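Local coordinates for protein LAE5 (Uncultured bacterium, PDB 5JD3) that probably hydrolyses carboxylic esters, as an esterase of the GDSL (SGNH-hydrolase) family, at residues L156-I161 with D178-V183; R165-R170 with W212-P217; A171-Y176 with D193-F198. One frame throughout, in Å; residues are numbered along the deposited sequence.

Contact 1. Residues L156-I161 with D178-V183; sequences LTPYFI and DLMRRV
Within the beta-alpha-beta crossover that runs from strand 152-156 through helix 168-187 to strand 190-192, Met180 of the helix lies against Leu156, Thr157 and Pro158, where the first strand passes into its loop. The evidence for a single side chain carrying the contact is direct: every close approach involves the thioether end of Met180. CG stands anti to the backbone N (chi1 -172°), which sends the chain straight out from the helix, and a bend at chi3 lays the methyl beside the strand end. Two Met180 atoms meet the same carbonyl, SD at 3.2 Å and CE at 3.3 Å from Leu156 O. The sulfur also lies 3.5 Å from Thr157 CA. Leu156 turns its own side chain the other way, onto Val194 of helix 194-201, so the strand end is covered by helices on both faces of the sheet. Leu139 of helix 132-146 packs on Met180 as well. With an alanine in place of Met180, a gap is likely to open, and the Leu156 carbonyl and Pro158 ring would lose the thioether against them. That ring and the methionine chain lie alongside each other, pointing opposite ways, with Pro158 CD 4.0 Å from Met180 SD.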
loop_
_atom_site.group_PDB
_atom_site.type_symbol
_atom_site.label_atom_id
_atom_site.label_comp_id
_atom_site.label_asym_id
_atom_site.label_seq_id
_atom_site.Cartn_x
_atom_site.Cartn_y
_atom_site.Cartn_z
ATOM N N LEU A 156 2.275 1.815 -4.107
ATOM C CA LEU A 156 1.461 0.641 -4.395
ATOM C C LEU A 156 0.046 1.069 -4.756
ATOM O O LEU A 156 -0.630 1.733 -3.969
ATOM C CB LEU A 156 1.439 -0.320 -3.202
ATOM C CG LEU A 156 2.744 -1.026 -2.815
ATOM C CD1 LEU A 156 3.638 -0.135 -1.961
ATOM C CD2 LEU A 156 2.449 -2.337 -2.099
ATOM N N THR A 157 -0.398 0.688 -5.950
ATOM C CA THR A 157 -1.698 1.111 -6.456
ATOM C C THR A 157 -2.843 0.582 -5.596
ATOM O O THR A 157 -2.768 -0.525 -5.060
ATOM C CB THR A 157 -1.908 0.658 -7.923
ATOM O OG1 THR A 157 -3.134 1.200 -8.428
ATOM C CG2 THR A 157 -1.954 -0.858 -8.026
ATOM N N PRO A 158 -3.901 1.391 -5.436
ATOM C CA PRO A 158 -5.112 0.875 -4.797
ATOM C C PRO A 158 -5.749 -0.175 -5.694
ATOM O O PRO A 158 -5.511 -0.163 -6.900
ATOM C CB PRO A 158 -5.999 2.114 -4.664
ATOM C CG PRO A 158 -5.528 3.026 -5.751
ATOM C CD PRO A 158 -4.045 2.801 -5.838
ATOM N N TYR A 159 -6.538 -1.074 -5.122
ATOM C CA TYR A 159 -7.121 -2.142 -5.918
ATOM C C TYR A 159 -8.579 -2.391 -5.574
ATOM O O TYR A 159 -9.080 -1.953 -4.538
ATOM C CB TYR A 159 -6.324 -3.439 -5.737
ATOM C CG TYR A 159 -6.437 -4.037 -4.352
ATOM C CD1 TYR A 159 -7.446 -4.942 -4.042
ATOM C CD2 TYR A 159 -5.538 -3.696 -3.354
ATOM C CE1 TYR A 159 -7.555 -5.483 -2.777
ATOM C CE2 TYR A 159 -5.640 -4.239 -2.090
ATOM C CZ TYR A 159 -6.648 -5.128 -1.805
ATOM O OH TYR A 159 -6.746 -5.665 -0.542
ATOM N N PHE A 160 -9.249 -3.107 -6.469
ATOM C CA PHE A 160 -10.583 -3.621 -6.222
ATOM C C PHE A 160 -10.616 -5.041 -6.768
ATOM O O PHE A 160 -10.393 -5.256 -7.958
ATOM C CB PHE A 160 -11.644 -2.741 -6.885
ATOM C CG PHE A 160 -13.052 -3.062 -6.466
ATOM C CD1 PHE A 160 -13.347 -3.358 -5.146
ATOM C CD2 PHE A 160 -14.083 -3.046 -7.391
ATOM C CE1 PHE A 160 -14.642 -3.648 -4.757
ATOM C CE2 PHE A 160 -15.381 -3.333 -7.009
ATOM C CZ PHE A 160 -15.660 -3.635 -5.690
ATOM N N ILE A 161 -10.861 -6.015 -5.898
ATOM C CA ILE A 161 -10.852 -7.409 -6.323
ATOM C C ILE A 161 -12.121 -7.705 -7.119
ATOM O O ILE A 161 -13.030 -8.391 -6.649
ATOM C CB ILE A 161 -10.723 -8.372 -5.126
ATOM C CG1 ILE A 161 -9.573 -7.928 -4.221
ATOM C CG2 ILE A 161 -10.474 -9.796 -5.604
ATOM C CD1 ILE A 161 -9.350 -8.827 -3.025
ATOM N N ASP A 178 -4.390 4.938 -12.034
ATOM C CA ASP A 178 -3.696 5.626 -13.119
ATOM C C ASP A 178 -3.120 6.954 -12.651
ATOM O O ASP A 178 -2.067 7.388 -13.119
ATOM C CB ASP A 178 -4.643 5.861 -14.301
ATOM C CG ASP A 178 -4.785 4.641 -15.189
ATOM O OD1 ASP A 178 -4.492 3.522 -14.720
ATOM O OD2 ASP A 178 -5.191 4.803 -16.359
ATOM N N LEU A 179 -3.818 7.567 -11.719
ATOM C CA LEU A 179 -3.440 8.831 -11.134
ATOM C C LEU A 179 -2.221 8.680 -10.269
ATOM O O LEU A 179 -1.395 9.500 -10.217
ATOM C CB LEU A 179 -4.571 9.350 -10.307
ATOM C CG LEU A 179 -5.200 10.704 -10.559
ATOM C CD1 LEU A 179 -5.131 11.072 -12.018
ATOM C CD2 LEU A 179 -6.637 10.670 -10.084
ATOM N N MET A 180 -2.137 7.583 -9.591
ATOM C CA MET A 180 -0.970 7.268 -8.776
ATOM C C MET A 180 0.219 6.947 -9.676
ATOM O O MET A 180 1.372 7.168 -9.304
ATOM C CB MET A 180 -1.252 6.097 -7.834
ATOM C CG MET A 180 -0.136 5.845 -6.830
ATOM S SD MET A 180 -0.358 4.341 -5.868
ATOM C CE MET A 180 -0.118 4.964 -4.206
ATOM N N ARG A 181 -0.072 6.427 -10.865
ATOM C CA ARG A 181 0.966 6.088 -11.831
ATOM C C ARG A 181 1.677 7.331 -12.353
ATOM O O ARG A 181 2.903 7.353 -12.455
ATOM C CB ARG A 181 0.380 5.301 -13.007
ATOM C CG ARG A 181 0.065 3.842 -12.708
ATOM C CD ARG A 181 -0.399 3.122 -13.966
ATOM N NE ARG A 181 -0.984 1.814 -13.682
ATOM C CZ ARG A 181 -0.322 0.664 -13.760
ATOM N NH1 ARG A 181 -0.940 -0.478 -13.486
ATOM N NH2 ARG A 181 0.956 0.652 -14.115
ATOM N N ARG A 182 0.906 8.363 -12.681
ATOM C CA ARG A 182 1.479 9.579 -13.245
ATOM C C ARG A 182 2.185 10.411 -12.178
ATOM O O ARG A 182 2.947 11.323 -12.499
ATOM C CB ARG A 182 0.401 10.414 -13.943
ATOM C CG ARG A 182 -0.668 10.973 -13.025
ATOM C CD ARG A 182 -1.677 11.793 -13.812
ATOM N NE ARG A 182 -1.052 12.931 -14.479
ATOM C CZ ARG A 182 -1.679 13.731 -15.337
ATOM N NH1 ARG A 182 -2.952 13.517 -15.638
ATOM N NH2 ARG A 182 -1.030 14.744 -15.897
ATOM N N VAL A 183 1.933 10.097 -10.912
ATOM C CA VAL A 183 2.655 10.730 -9.815
ATOM C C VAL A 183 3.998 10.033 -9.618
ATOM O O VAL A 183 5.023 10.683 -9.404
ATOM C CB VAL A 183 1.849 10.696 -8.499
ATOM C CG1 VAL A 183 2.699 11.182 -7.335
ATOM C CG2 VAL A 183 0.594 11.544 -8.627
#

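Contact 2. Residues R165-R170 with W212-P217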
loop_
_atom_site.group_PDB
_atom_site.type_symbol
_atom_site.label_atom_id
_atom_site.label_comp_id
_atom_site.label_asym_id
_atom_site.label_seq_id
_atom_site.Cartn_x
_atom_site.Cartn_y
_atom_site.Cartn_z
ATOM N N ARG A 165 -14.416 -4.881 -15.558
ATOM C CA ARG A 165 -13.754 -3.599 -15.773
ATOM C C ARG A 165 -14.736 -2.445 -15.962
ATOM O O ARG A 165 -14.348 -1.279 -15.891
ATOM C CB ARG A 165 -12.818 -3.685 -16.981
ATOM C CG ARG A 165 -11.752 -4.759 -16.850
ATOM C CD ARG A 165 -10.860 -4.501 -15.646
ATOM N NE ARG A 165 -9.981 -3.353 -15.846
ATOM C CZ ARG A 165 -8.694 -3.447 -16.166
ATOM N NH1 ARG A 165 -8.131 -4.637 -16.316
ATOM N NH2 ARG A 165 -7.966 -2.351 -16.328
ATOM N N GLU A 166 -16.003 -2.765 -16.204
ATOM C CA GLU A 166 -17.015 -1.726 -16.360
ATOM C C GLU A 166 -17.910 -1.626 -15.126
ATOM O O GLU A 166 -18.969 -1.001 -15.164
ATOM C CB GLU A 166 -17.855 -1.972 -17.618
ATOM C CG GLU A 166 -18.228 -3.420 -17.865
ATOM C CD GLU A 166 -18.664 -3.669 -19.297
ATOM O OE1 GLU A 166 -18.679 -2.703 -20.090
ATOM O OE2 GLU A 166 -18.985 -4.828 -19.632
ATOM N N ASP A 167 -17.474 -2.244 -14.033
ATOM C CA ASP A 167 -18.110 -2.034 -12.740
ATOM C C ASP A 167 -17.763 -0.631 -12.259
ATOM O O ASP A 167 -16.602 -0.222 -12.322
ATOM C CB ASP A 167 -17.658 -3.085 -11.723
ATOM C CG ASP A 167 -18.235 -2.846 -10.337
ATOM O OD1 ASP A 167 -19.302 -3.418 -10.027
ATOM O OD2 ASP A 167 -17.619 -2.091 -9.556
ATOM N N ALA A 168 -18.771 0.097 -11.787
ATOM C CA ALA A 168 -18.623 1.506 -11.426
ATOM C C ALA A 168 -17.465 1.759 -10.464
ATOM O O ALA A 168 -16.736 2.739 -10.611
ATOM C CB ALA A 168 -19.919 2.029 -10.828
ATOM N N MET A 169 -17.292 0.874 -9.489
ATOM C CA MET A 169 -16.237 1.044 -8.496
ATOM C C MET A 169 -14.877 0.575 -9.016
ATOM O O MET A 169 -13.851 1.185 -8.717
ATOM C CB MET A 169 -16.591 0.302 -7.205
ATOM C CG MET A 169 -15.485 0.336 -6.164
ATOM S SD MET A 169 -16.060 0.090 -4.475
ATOM C CE MET A 169 -14.499 -0.212 -3.649
ATOM N N ARG A 170 -14.869 -0.505 -9.791
ATOM C CA ARG A 170 -13.631 -0.998 -10.387
ATOM C C ARG A 170 -13.074 0.019 -11.378
ATOM O O ARG A 170 -11.874 0.294 -11.390
ATOM C CB ARG A 170 -13.854 -2.344 -11.082
ATOM C CG ARG A 170 -12.670 -2.810 -11.922
ATOM C CD ARG A 170 -11.411 -2.969 -11.079
ATOM N NE ARG A 170 -10.197 -2.950 -11.892
ATOM C CZ ARG A 170 -9.581 -4.036 -12.350
ATOM N NH1 ARG A 170 -8.481 -3.913 -13.080
ATOM N NH2 ARG A 170 -10.059 -5.243 -12.079
ATOM N N TRP A 212 -14.684 -11.660 0.498
ATOM C CA TRP A 212 -16.128 -11.486 0.397
ATOM C C TRP A 212 -16.490 -10.061 -0.016
ATOM O O TRP A 212 -17.400 -9.855 -0.816
ATOM C CB TRP A 212 -16.810 -11.834 1.723
ATOM C CG TRP A 212 -17.083 -13.300 1.908
ATOM C CD1 TRP A 212 -16.678 -14.321 1.096
ATOM C CD2 TRP A 212 -17.833 -13.906 2.969
ATOM N NE1 TRP A 212 -17.125 -15.524 1.589
ATOM C CE2 TRP A 212 -17.836 -15.297 2.738
ATOM C CE3 TRP A 212 -18.500 -13.407 4.093
ATOM C CZ2 TRP A 212 -18.481 -16.194 3.589
ATOM C CZ3 TRP A 212 -19.138 -14.299 4.936
ATOM C CH2 TRP A 212 -19.125 -15.676 4.679
ATOM N N ASP A 213 -15.770 -9.082 0.524
ATOM C CA ASP A 213 -16.047 -7.681 0.215
ATOM C C ASP A 213 -15.140 -7.139 -0.887
ATOM O O ASP A 213 -15.125 -5.936 -1.150
ATOM C CB ASP A 213 -15.920 -6.813 1.475
ATOM C CG ASP A 213 -14.540 -6.886 2.119
ATOM O OD1 ASP A 213 -13.567 -7.307 1.457
ATOM O OD2 ASP A 213 -14.426 -6.506 3.303
ATOM N N ARG A 214 -14.372 -8.035 -1.506
ATOM C CA ARG A 214 -13.487 -7.691 -2.618
ATOM C C ARG A 214 -12.442 -6.636 -2.250
ATOM O O ARG A 214 -11.892 -5.971 -3.127
ATOM C CB ARG A 214 -14.307 -7.210 -3.820
ATOM C CG ARG A 214 -15.263 -8.257 -4.372
ATOM C CD ARG A 214 -16.076 -7.719 -5.540
ATOM N NE ARG A 214 -17.084 -6.752 -5.116
ATOM C CZ ARG A 214 -17.940 -6.156 -5.942
ATOM N NH1 ARG A 214 -17.908 -6.426 -7.240
ATOM N NH2 ARG A 214 -18.827 -5.291 -5.470
ATOM N N ILE A 215 -12.170 -6.487 -0.956
ATOM C CA ILE A 215 -11.176 -5.525 -0.488
ATOM C C ILE A 215 -10.251 -6.133 0.563
ATOM O O ILE A 215 -9.031 -6.094 0.414
ATOM C CB ILE A 215 -11.835 -4.263 0.100
ATOM C CG1 ILE A 215 -12.466 -3.424 -1.012
ATOM C CG2 ILE A 215 -10.808 -3.429 0.850
ATOM C CD1 ILE A 215 -11.474 -2.942 -2.051
ATOM N N HIS A 216 -10.836 -6.680 1.627
ATOM C CA HIS A 216 -10.062 -7.328 2.684
ATOM C C HIS A 216 -9.940 -8.825 2.415
ATOM O O HIS A 216 -10.879 -9.581 2.664
ATOM C CB HIS A 216 -10.708 -7.095 4.052
ATOM C CG HIS A 216 -10.964 -5.653 4.366
ATOM N ND1 HIS A 216 -12.188 -5.054 4.167
ATOM C CD2 HIS A 216 -10.153 -4.693 4.870
ATOM C CE1 HIS A 216 -12.121 -3.786 4.532
ATOM N NE2 HIS A 216 -10.897 -3.541 4.963
ATOM N N PRO A 217 -8.774 -9.260 1.914
ATOM C CA PRO A 217 -8.607 -10.647 1.482
ATOM C C PRO A 217 -8.126 -11.567 2.597
ATOM O O PRO A 217 -7.773 -11.095 3.678
ATOM C CB PRO A 217 -7.544 -10.529 0.394
ATOM C CG PRO A 217 -6.664 -9.417 0.892
ATOM C CD PRO A 217 -7.550 -8.472 1.686
#
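Asp167 and Arg214 carry opposite charges toward each other yet stop short of a salt bridge: Asp167 OD1 and Arg214 NH1 are 4.3 Å apart, with the carboxylate oxygen oblique to the guanidinium. Both groups have firmer partners. Arg214 NH1 forms a salt bridge with Glu162, while Asp167 is the N-cap of helix 168-187. Its OD2 accepts from Arg170 N at 3.2 Å through the anti lone pair, and from Met169 N at 3.0 Å, a donor that stands well above the carboxylate plane. The cap therefore uses OD2 twice, and OD1 is the oxygen turned to Arg214. Beside this polar pair is an apolar one. The Met169 chain, anti at all three torsions, reaches out until its CE comes to 4.4 Å from Ile215 CD1. Phe160 touches all four of these side chains and Trp117 of helix 113-121 touches Met169 and Ile215, so the two sides meet largely through these shared aromatic neighbours.

In segment 212-217 Asp213 organises the turn. OD1 accepts from Ile215 N, an Asx turn, and from His216 N at 2.8 Å, both donors arriving from the same face of its plane. OD2 takes His216 ND1 at 2.8 Å along a nearly straight bond (172°) that lies in the imidazole plane. Ile215 CG2 covers one face of that ring, 3.9 Å above it. His216 NE2 is hydrogen-bonded to Ser36 OG, and this chain of bonds is consistent with the Ser-His-Asp triad of GDSL esterases. The helix start thus meets the probable catalytic loop through weak apolar contact and probably at most a modest charge attraction, since Arg214 is paired with Glu162, while the histidine is held chiefly by Asp213 in its own loop, with Ser36 at the other nitrogen.

Contact 3. Residues A171-Y176 with D193-F198; sequences ARMDVY and DVQGAF
Water-mediated contact comes first: Asp174 OD1 and Gln195 OE1 are bridged by one water, at 2.7 Å from Asp174 OD1 and 2.6 Å from Gln195 OE1. It is placed to donate to both, although other acceptors compete for its two protons. Each oxygen has a further donor, Arg170 NE in a salt bridge to Asp174 OD1 and Phe160 N in a hydrogen bond to Gln195 OE1, while Gln195 NE2 donates to Asp199. The amide is thus gripped at both ends. Van der Waals contact is sparse: Asp174 OD1 is 4.3 Å from Gln195 CG, and Met173 CG is 4.4 Å from Gln195 OE1. Gln195 gets there with CG anti to the backbone N (chi1 179°) and a turn at chi2, whereas Met173, turning at chi2, points SD off from Gln195. Capping supplies the third kind of interaction. Asp193, the N-cap of helix 194-201, accepts at OD2 from Gly196 N at 3.0 Å and also forms a salt bridge with Arg181. With the nearest CA atoms, those of Asp174 and Gln195, 8.6 Å apart, the helices meet mainly through polar side chains and a water, beyond the strand ends of the three-layer alpha/beta/alpha SGNH-hydrolase (GDSL) fold.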
loop_
_atom_site.group_PDB
_atom_site.type_symbol
_atom_site.label_atom_id
_atom_site.label_comp_id
_atom_site.label_asym_id
_atom_site.label_seq_id
_atom_site.Cartn_x
_atom_site.Cartn_y
_atom_site.Cartn_z
ATOM N N ALA A 171 -13.954 0.574 -12.205
ATOM C CA ALA A 171 -13.558 1.586 -13.178
ATOM C C ALA A 171 -13.086 2.852 -12.478
ATOM O O ALA A 171 -12.157 3.516 -12.937
ATOM C CB ALA A 171 -14.711 1.897 -14.118
ATOM N N ARG A 172 -13.734 3.180 -11.363
ATOM C CA ARG A 172 -13.350 4.331 -10.556
ATOM C C ARG A 172 -12.011 4.078 -9.874
ATOM O O ARG A 172 -11.175 4.974 -9.770
ATOM C CB ARG A 172 -14.423 4.638 -9.509
ATOM C CG ARG A 172 -14.200 5.922 -8.723
ATOM C CD ARG A 172 -14.430 7.150 -9.587
ATOM N NE ARG A 172 -14.596 8.360 -8.787
ATOM C CZ ARG A 172 -14.782 9.573 -9.297
ATOM N NH1 ARG A 172 -14.826 9.742 -10.612
ATOM N NH2 ARG A 172 -14.925 10.617 -8.493
ATOM N N MET A 173 -11.817 2.847 -9.410
ATOM C CA MET A 173 -10.565 2.460 -8.771
ATOM C C MET A 173 -9.425 2.513 -9.782
ATOM O O MET A 173 -8.283 2.812 -9.432
ATOM C CB MET A 173 -10.679 1.060 -8.163
ATOM C CG MET A 173 -9.555 0.702 -7.204
ATOM S SD MET A 173 -9.627 1.634 -5.660
ATOM C CE MET A 173 -11.034 0.865 -4.858
ATOM N N ASP A 174 -9.748 2.223 -11.040
ATOM C CA ASP A 174 -8.775 2.306 -12.124
ATOM C C ASP A 174 -8.359 3.750 -12.379
ATOM O O ASP A 174 -7.224 4.016 -12.775
ATOM C CB ASP A 174 -9.340 1.691 -13.407
ATOM C CG ASP A 174 -9.485 0.186 -13.319
ATOM O OD1 ASP A 174 -8.762 -0.436 -12.514
ATOM O OD2 ASP A 174 -10.322 -0.375 -14.056
ATOM N N VAL A 175 -9.284 4.678 -12.153
ATOM C CA VAL A 175 -8.999 6.099 -12.310
ATOM C C VAL A 175 -7.923 6.542 -11.327
ATOM O O VAL A 175 -6.954 7.202 -11.703
ATOM C CB VAL A 175 -10.264 6.958 -12.101
ATOM C CG1 VAL A 175 -9.906 8.436 -12.044
ATOM C CG2 VAL A 175 -11.279 6.688 -13.200
ATOM N N TYR A 176 -8.096 6.156 -10.067
ATOM C CA TYR A 176 -7.183 6.556 -9.003
ATOM C C TYR A 176 -5.839 5.843 -9.112
ATOM O O TYR A 176 -4.808 6.382 -8.709
ATOM C CB TYR A 176 -7.817 6.288 -7.637
ATOM C CG TYR A 176 -8.863 7.308 -7.247
ATOM C CD1 TYR A 176 -10.015 7.477 -8.003
ATOM C CD2 TYR A 176 -8.700 8.100 -6.118
ATOM C CE1 TYR A 176 -10.973 8.409 -7.650
ATOM C CE2 TYR A 176 -9.652 9.034 -5.756
ATOM C CZ TYR A 176 -10.786 9.184 -6.525
ATOM O OH TYR A 176 -11.736 10.113 -6.167
ATOM N N ASP A 193 2.247 -2.624 -9.230
ATOM C CA ASP A 193 0.925 -2.853 -9.796
ATOM C C ASP A 193 0.210 -3.981 -9.059
ATOM O O ASP A 193 0.184 -5.123 -9.519
ATOM C CB ASP A 193 1.029 -3.172 -11.289
ATOM C CG ASP A 193 -0.328 -3.309 -11.953
ATOM O OD1 ASP A 193 -0.410 -3.984 -13.000
ATOM O OD2 ASP A 193 -1.310 -2.742 -11.429
ATOM N N VAL A 194 -0.362 -3.650 -7.906
ATOM C CA VAL A 194 -1.098 -4.612 -7.096
ATOM C C VAL A 194 -2.379 -5.054 -7.796
ATOM O O VAL A 194 -2.738 -6.233 -7.768
ATOM C CB VAL A 194 -1.450 -4.026 -5.715
ATOM C CG1 VAL A 194 -2.165 -5.063 -4.859
ATOM C CG2 VAL A 194 -0.195 -3.524 -5.017
ATOM N N GLN A 195 -3.063 -4.100 -8.422
ATOM C CA GLN A 195 -4.299 -4.382 -9.147
ATOM C C GLN A 195 -4.068 -5.411 -10.248
ATOM O O GLN A 195 -4.851 -6.346 -10.409
ATOM C CB GLN A 195 -4.878 -3.099 -9.744
ATOM C CG GLN A 195 -6.157 -3.306 -10.540
ATOM C CD GLN A 195 -7.311 -3.772 -9.677
ATOM O OE1 GLN A 195 -7.923 -2.980 -8.959
ATOM N NE2 GLN A 195 -7.615 -5.064 -9.740
ATOM N N GLY A 196 -2.987 -5.229 -11.000
ATOM C CA GLY A 196 -2.625 -6.159 -12.053
ATOM C C GLY A 196 -2.319 -7.536 -11.499
ATOM O O GLY A 196 -2.644 -8.550 -12.119
ATOM N N ALA A 197 -1.695 -7.571 -10.325
ATOM C CA ALA A 197 -1.377 -8.828 -9.659
ATOM C C ALA A 197 -2.651 -9.591 -9.320
ATOM O O ALA A 197 -2.724 -10.806 -9.505
ATOM C CB ALA A 197 -0.556 -8.575 -8.401
ATOM N N PHE A 198 -3.655 -8.871 -8.826
ATOM C CA PHE A 198 -4.947 -9.479 -8.534
ATOM C C PHE A 198 -5.638 -9.927 -9.817
ATOM O O PHE A 198 -6.278 -10.977 -9.848
ATOM C CB PHE A 198 -5.846 -8.511 -7.760
ATOM C CG PHE A 198 -5.614 -8.525 -6.273
ATOM C CD1 PHE A 198 -5.850 -9.673 -5.535
ATOM C CD2 PHE A 198 -5.175 -7.388 -5.613
ATOM C CE1 PHE A 198 -5.642 -9.692 -4.168
ATOM C CE2 PHE A 198 -4.965 -7.401 -4.245
ATOM C CZ PHE A 198 -5.200 -8.554 -3.522
HETATM O O HOH W 1 -8.155 -0.525 -9.926
#

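How the contacts relate
From the N terminus, the first segment met is 156-161, leaving strand 152-156; contact 1 closes its loop at 178-183 on helix 168-187. Contact 2 starts inside that loop, at 165-170, and closes last, at 212-217, so it crosses contact 1. Contact 3 also starts inside it, at 171-176, and ends at 193-198: it crosses contact 1 and falls wholly within the span of contact 2. Helix 168-187 serves all three, joined in turn to a strand end, the loop before helix 219-232 and helix 194-201. Segment 156-161 ties contacts 1 and 2 further, with Ile161 N 3.0 Å from Arg214 O and Tyr159 OH 2.5 Å from Ile215 O, both probable hydrogen bonds.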